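PDB 5EDF: FrpC operon protein from Neisseria meningitidis, which is the iron-regulated protein FrpD, which binds the RTX protein FrpC and has a putative part in bacterial adhesion. Local coordinates for residues V65-T70 with S97-V102; N7-M12 with I30-L35. All coordinates share one frame; numbering follows the deposited sequence.

Interaction 1 lies deep in the fold, its centre about 8 Å from the centre of the chain, whereas the centre of interaction 2 is about 19 Å away, in a peripheral but still largely buried place. Interaction 1 pairs two neighbouring strands of the large antiparallel sheet and rests on repeated backbone bonds; interaction 2 ties an irregular N-terminal segment to a 3-10 turn through one tyrosine and has a single hydrogen bond. The centres of interactions 1 and 2 are about 16 Å apart. They share no segment, yet they adjoin: Y34, from the turn of interaction 2, packs its CD1 3.8 Å from CG1 of V65 in interaction 1.

Interaction 1: residues V65-T70 with S97-V102; sequences VYYKKT and SVDDIV
With chi1 at 70°, Y67 folds its ring back over its own main chain, flanked by N and C, and across S97 at the start of segment 97-102. CB of S97 lies over one face, 3.8 Å from the centroid of the Y67 ring and displaced toward the rim: a CH-pi contact. In D99, CG is turned anti to the carbonyl carbon (chi1 -64°), which brings the carboxylate to the CD2-CE2 side of the same ring. OD2 of D99 is 3.3 Å from CD2 of Y67, and the two planes are 19° apart. Neither polar end depends on this pair: D99 is gripped by Y211 and by the backbone amides of F196 and I197, and the Y67 hydroxyl by E199 and the amide of R198, so both groups are probably fixed in rotation.

The backbone evidence for pairing is direct. V65 and D99 form a hydrogen-bonded pair, V65 N to D99 O at 2.9 Å and D99 N to V65 O at 2.8 Å; a longer bond of 3.2 Å runs from Y67 N to S97 O. Beside the pair, CG2 of V65 meets CD1 of I101 at 3.9 Å. Y66 and V98, a non-hydrogen-bonded pair, face the other way, toward helix 84-93, with CG2 of V98 at the edge of the Y66 ring. The backbone bonds and the alternating pair types mark an antiparallel strand pair in FrpD's large sheet, where strand 61-70 lies between 73-77 and 98-105.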
loop_
_atom_site.group_PDB
_atom_site.type_symbol
_atom_site.label_atom_id
_atom_site.label_comp_id
_atom_site.label_asym_id
_atom_site.label_seq_id
_atom_site.Cartn_x
_atom_site.Cartn_y
_atom_site.Cartn_z
ATOM N N VAL A 65 2.585 3.988 -5.943
ATOM C CA VAL A 65 3.839 4.512 -5.415
ATOM C C VAL A 65 5.038 3.683 -5.840
ATOM O O VAL A 65 5.001 2.445 -5.838
ATOM C CB VAL A 65 3.826 4.620 -3.892
ATOM C CG1 VAL A 65 2.786 5.648 -3.387
ATOM C CG2 VAL A 65 3.536 3.251 -3.235
ATOM N N TYR A 66 6.095 4.372 -6.223
ATOM C CA TYR A 66 7.375 3.740 -6.443
ATOM C C TYR A 66 8.069 3.595 -5.100
ATOM O O TYR A 66 8.124 4.554 -4.313
ATOM C CB TYR A 66 8.234 4.589 -7.395
ATOM C CG TYR A 66 9.671 4.149 -7.579
ATOM C CD1 TYR A 66 9.982 2.946 -8.179
ATOM C CD2 TYR A 66 10.702 4.940 -7.158
ATOM C CE1 TYR A 66 11.282 2.548 -8.361
ATOM C CE2 TYR A 66 12.006 4.556 -7.369
ATOM C CZ TYR A 66 12.284 3.354 -7.945
ATOM O OH TYR A 66 13.615 2.954 -8.147
ATOM N N TYR A 67 8.586 2.405 -4.821
ATOM C CA TYR A 67 9.323 2.193 -3.567
ATOM C C TYR A 67 10.779 2.006 -3.894
ATOM O O TYR A 67 11.142 1.360 -4.873
ATOM C CB TYR A 67 8.740 1.051 -2.732
ATOM C CG TYR A 67 8.936 -0.359 -3.293
ATOM C CD1 TYR A 67 10.079 -1.078 -3.035
ATOM C CD2 TYR A 67 7.976 -0.937 -4.111
ATOM C CE1 TYR A 67 10.255 -2.347 -3.556
ATOM C CE2 TYR A 67 8.124 -2.196 -4.614
ATOM C CZ TYR A 67 9.262 -2.915 -4.338
ATOM O OH TYR A 67 9.388 -4.187 -4.867
ATOM N N LYS A 68 11.610 2.648 -3.068
ATOM C CA LYS A 68 13.038 2.757 -3.331
ATOM C C LYS A 68 13.879 2.577 -2.075
ATOM O O LYS A 68 13.572 3.138 -1.025
ATOM C CB LYS A 68 13.290 4.153 -3.921
ATOM C CG LYS A 68 14.679 4.443 -4.349
ATOM C CD LYS A 68 14.797 5.829 -4.941
ATOM C CE LYS A 68 14.803 6.952 -3.917
ATOM N NZ LYS A 68 15.126 8.277 -4.544
ATOM N N LYS A 69 14.989 1.835 -2.199
ATOM C CA LYS A 69 15.910 1.637 -1.089
ATOM C C LYS A 69 16.807 2.876 -0.928
ATOM O O LYS A 69 17.333 3.388 -1.924
ATOM C CB LYS A 69 16.760 0.405 -1.380
ATOM C CG LYS A 69 17.569 -0.100 -0.216
ATOM C CD LYS A 69 16.679 -0.773 0.798
ATOM C CE LYS A 69 17.481 -1.260 1.980
ATOM N NZ LYS A 69 18.190 -2.535 1.671
ATOM N N THR A 70 16.903 3.396 0.297
ATOM C CA THR A 70 17.867 4.456 0.636
ATOM C C THR A 70 18.721 4.042 1.844
ATOM O O THR A 70 18.571 2.935 2.355
ATOM C CB THR A 70 17.170 5.817 0.907
ATOM O OG1 THR A 70 16.613 5.840 2.229
ATOM C CG2 THR A 70 16.071 6.087 -0.127
ATOM N N SER A 97 8.832 -1.991 -9.525
ATOM C CA SER A 97 8.727 -1.748 -8.082
ATOM C C SER A 97 7.777 -0.606 -7.802
ATOM O O SER A 97 8.154 0.424 -7.252
ATOM C CB SER A 97 10.098 -1.464 -7.471
ATOM O OG SER A 97 10.685 -0.327 -8.057
ATOM N N VAL A 98 6.534 -0.799 -8.229
ATOM C CA VAL A 98 5.473 0.162 -8.042
ATOM C C VAL A 98 4.303 -0.588 -7.414
ATOM O O VAL A 98 3.775 -1.550 -7.999
ATOM C CB VAL A 98 5.070 0.831 -9.368
ATOM C CG1 VAL A 98 3.848 1.717 -9.155
ATOM C CG2 VAL A 98 6.259 1.631 -9.987
ATOM N N ASP A 99 3.897 -0.111 -6.236
ATOM C CA ASP A 99 2.814 -0.723 -5.475
ATOM C C ASP A 99 1.524 0.082 -5.635
ATOM O O ASP A 99 1.558 1.313 -5.753
ATOM C CB ASP A 99 3.189 -0.781 -3.989
ATOM C CG ASP A 99 4.372 -1.648 -3.698
ATOM O OD1 ASP A 99 4.610 -2.638 -4.408
ATOM O OD2 ASP A 99 5.082 -1.353 -2.690
ATOM N N ASP A 100 0.390 -0.607 -5.608
ATOM C CA ASP A 100 -0.928 0.011 -5.644
ATOM C C ASP A 100 -1.534 0.035 -4.270
ATOM O O ASP A 100 -1.468 -0.967 -3.540
ATOM C CB ASP A 100 -1.835 -0.756 -6.587
ATOM C CG ASP A 100 -1.397 -0.616 -8.021
ATOM O OD1 ASP A 100 -1.408 0.507 -8.526
ATOM O OD2 ASP A 100 -1.072 -1.662 -8.615
ATOM N N ILE A 101 -2.130 1.146 -3.893
ATOM C CA ILE A 101 -2.759 1.295 -2.589
ATOM C C ILE A 101 -4.201 1.706 -2.803
ATOM O O ILE A 101 -4.465 2.727 -3.449
ATOM C CB ILE A 101 -1.992 2.315 -1.698
ATOM C CG1 ILE A 101 -0.537 1.856 -1.487
ATOM C CG2 ILE A 101 -2.765 2.509 -0.384
ATOM C CD1 ILE A 101 0.367 2.919 -0.927
ATOM N N VAL A 102 -5.137 0.888 -2.327
ATOM C CA VAL A 102 -6.559 1.100 -2.575
ATOM C C VAL A 102 -7.185 1.742 -1.349
ATOM O O VAL A 102 -7.152 1.185 -0.250
ATOM C CB VAL A 102 -7.253 -0.186 -2.990
ATOM C CG1 VAL A 102 -8.765 0.049 -3.179
ATOM C CG2 VAL A 102 -6.651 -0.750 -4.262
HETATM O O HOH W 1 13.932 0.185 -8.254
#

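Interaction 2: residues N7-M12 with I30-L35; sequences NNPEPM and IPYGYL
Y32 points its ring at segment 7-12 like a wedge, with N8, P9 and P11 arranged round its outer end. Its chi1 of 82° holds CG over the residue's own backbone and sends the ring out to P9 and P11. P11 takes one face: its CG stands 3.9 Å from the Y32 ring centroid, a CH-pi contact shifted toward the rim, and is 3.5 Å from CZ of Y32. The same CG of P11 also comes loosely to CA of G33, at 4.3 Å. N8 approaches obliquely, with CB 3.5 Å from CE2 of Y32; its amide plane is steeply inclined to the ring, at 73°. That amide is oriented by another partner, as ND2 of N8 bonds to the carbonyl of L47.

At the ring edge, near its plane, comes the carbonyl of P9. The Y32 hydroxyl donates to P9 O at 2.7 Å, although the donor sits 39° above the carbonyl plane rather than on a lone pair. CA of P11 crowds OH of Y32 at 3.2 Å. Around the contact, H17 meets the Y32 ring edge-to-face, and the chain bulges at N7-N8, where two residues stand opposite the single W46, a classic beta bulge.

Chemically, then, carbon contacts round its outer half and one short bond at its hydroxyl hold the tyrosine. A carbonyl can only accept, so the close approach to P9 O is consistent with a neutral phenol.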
loop_
_atom_site.group_PDB
_atom_site.type_symbol
_atom_site.label_atom_id
_atom_site.label_comp_id
_atom_site.label_asym_id
_atom_site.label_seq_id
_atom_site.Cartn_x
_atom_site.Cartn_y
_atom_site.Cartn_z
ATOM N N ASN A 7 -6.052 16.879 -18.464
ATOM C CA ASN A 7 -5.462 18.119 -18.970
ATOM C C ASN A 7 -4.116 18.484 -18.350
ATOM O O ASN A 7 -3.547 19.519 -18.697
ATOM C CB ASN A 7 -6.394 19.333 -18.701
ATOM C CG ASN A 7 -7.782 19.201 -19.317
ATOM O OD1 ASN A 7 -7.939 18.617 -20.382
ATOM N ND2 ASN A 7 -8.800 19.783 -18.644
ATOM N N ASN A 8 -3.609 17.682 -17.417
ATOM C CA ASN A 8 -2.342 17.999 -16.742
ATOM C C ASN A 8 -1.155 17.400 -17.500
ATOM O O ASN A 8 -1.282 16.332 -18.078
ATOM C CB ASN A 8 -2.331 17.528 -15.280
ATOM C CG ASN A 8 -3.117 18.439 -14.348
ATOM O OD1 ASN A 8 -3.157 19.654 -14.517
ATOM N ND2 ASN A 8 -3.745 17.832 -13.328
ATOM N N PRO A 9 -0.012 18.099 -17.443
ATOM C CA PRO A 9 1.214 17.640 -18.098
ATOM C C PRO A 9 1.860 16.498 -17.331
ATOM O O PRO A 9 1.602 16.284 -16.161
ATOM C CB PRO A 9 2.092 18.890 -18.049
ATOM C CG PRO A 9 1.700 19.571 -16.765
ATOM C CD PRO A 9 0.200 19.382 -16.743
ATOM N N GLU A 10 2.739 15.775 -17.996
ATOM C CA GLU A 10 3.611 14.819 -17.312
ATOM C C GLU A 10 4.273 15.518 -16.126
ATOM O O GLU A 10 4.817 16.594 -16.290
ATOM C CB GLU A 10 4.694 14.357 -18.289
ATOM C CG GLU A 10 5.607 13.302 -17.711
ATOM C CD GLU A 10 6.827 12.998 -18.547
ATOM O OE1 GLU A 10 7.035 13.593 -19.630
ATOM O OE2 GLU A 10 7.633 12.160 -18.108
ATOM N N PRO A 11 4.240 14.911 -14.922
ATOM C CA PRO A 11 4.919 15.530 -13.798
ATOM C C PRO A 11 6.450 15.555 -13.886
ATOM O O PRO A 11 7.062 14.652 -14.467
ATOM C CB PRO A 11 4.488 14.677 -12.576
ATOM C CG PRO A 11 3.355 13.833 -13.044
ATOM C CD PRO A 11 3.521 13.690 -14.529
HETATM N N MSE A 12 7.051 16.610 -13.318
HETATM C CA MSE A 12 8.473 16.578 -13.026
HETATM C C MSE A 12 8.747 16.060 -11.610
HETATM O O MSE A 12 9.589 15.189 -11.423
HETATM C CB MSE A 12 9.155 17.933 -13.261
HETATM C CG MSE A 12 10.630 17.895 -12.949
HETATM SE SE MSE A 12 11.433 19.625 -13.120
HETATM C CE MSE A 12 10.511 20.609 -11.796
ATOM N N ILE A 30 -5.184 14.930 -3.705
ATOM C CA ILE A 30 -4.041 14.047 -3.930
ATOM C C ILE A 30 -3.085 14.671 -4.920
ATOM O O ILE A 30 -3.494 14.985 -6.039
ATOM C CB ILE A 30 -4.517 12.684 -4.452
ATOM C CG1 ILE A 30 -5.504 12.076 -3.449
ATOM C CG2 ILE A 30 -3.311 11.727 -4.685
ATOM C CD1 ILE A 30 -5.924 10.648 -3.750
ATOM N N PRO A 31 -1.800 14.827 -4.555
ATOM C CA PRO A 31 -0.830 15.255 -5.580
ATOM C C PRO A 31 -0.840 14.312 -6.773
ATOM O O PRO A 31 -0.856 13.086 -6.594
ATOM C CB PRO A 31 0.506 15.244 -4.847
ATOM C CG PRO A 31 0.129 15.405 -3.386
ATOM C CD PRO A 31 -1.162 14.634 -3.252
ATOM N N TYR A 32 -0.901 14.846 -7.980
ATOM C CA TYR A 32 -1.288 14.053 -9.121
ATOM C C TYR A 32 -0.287 13.004 -9.516
ATOM O O TYR A 32 -0.652 12.025 -10.192
ATOM C CB TYR A 32 -1.697 14.949 -10.299
ATOM C CG TYR A 32 -0.609 15.513 -11.163
ATOM C CD1 TYR A 32 0.519 16.151 -10.655
ATOM C CD2 TYR A 32 -0.747 15.483 -12.544
ATOM C CE1 TYR A 32 1.483 16.702 -11.494
ATOM C CE2 TYR A 32 0.183 16.036 -13.358
ATOM C CZ TYR A 32 1.301 16.657 -12.857
ATOM O OH TYR A 32 2.235 17.246 -13.680
ATOM N N GLY A 33 0.969 13.134 -9.098
ATOM C CA GLY A 33 1.957 12.120 -9.350
ATOM C C GLY A 33 1.731 10.784 -8.685
ATOM O O GLY A 33 2.362 9.806 -9.054
ATOM N N TYR A 34 0.789 10.720 -7.737
ATOM C CA TYR A 34 0.386 9.448 -7.131
ATOM C C TYR A 34 -0.701 8.736 -7.919
ATOM O O TYR A 34 -1.172 7.705 -7.489
ATOM C CB TYR A 34 -0.123 9.714 -5.704
ATOM C CG TYR A 34 0.972 10.140 -4.755
ATOM C CD1 TYR A 34 1.953 9.246 -4.318
ATOM C CD2 TYR A 34 1.057 11.449 -4.314
ATOM C CE1 TYR A 34 2.965 9.660 -3.454
ATOM C CE2 TYR A 34 2.045 11.834 -3.445
ATOM C CZ TYR A 34 2.996 10.944 -3.016
ATOM O OH TYR A 34 4.017 11.348 -2.161
ATOM N N LEU A 35 -1.080 9.287 -9.071
ATOM C CA LEU A 35 -2.214 8.798 -9.871
ATOM C C LEU A 35 -1.815 8.253 -11.235
ATOM O O LEU A 35 -2.532 8.456 -12.227
ATOM C CB LEU A 35 -3.279 9.893 -10.007
ATOM C CG LEU A 35 -3.811 10.468 -8.677
ATOM C CD1 LEU A 35 -4.607 11.748 -8.952
ATOM C CD2 LEU A 35 -4.606 9.445 -7.890
#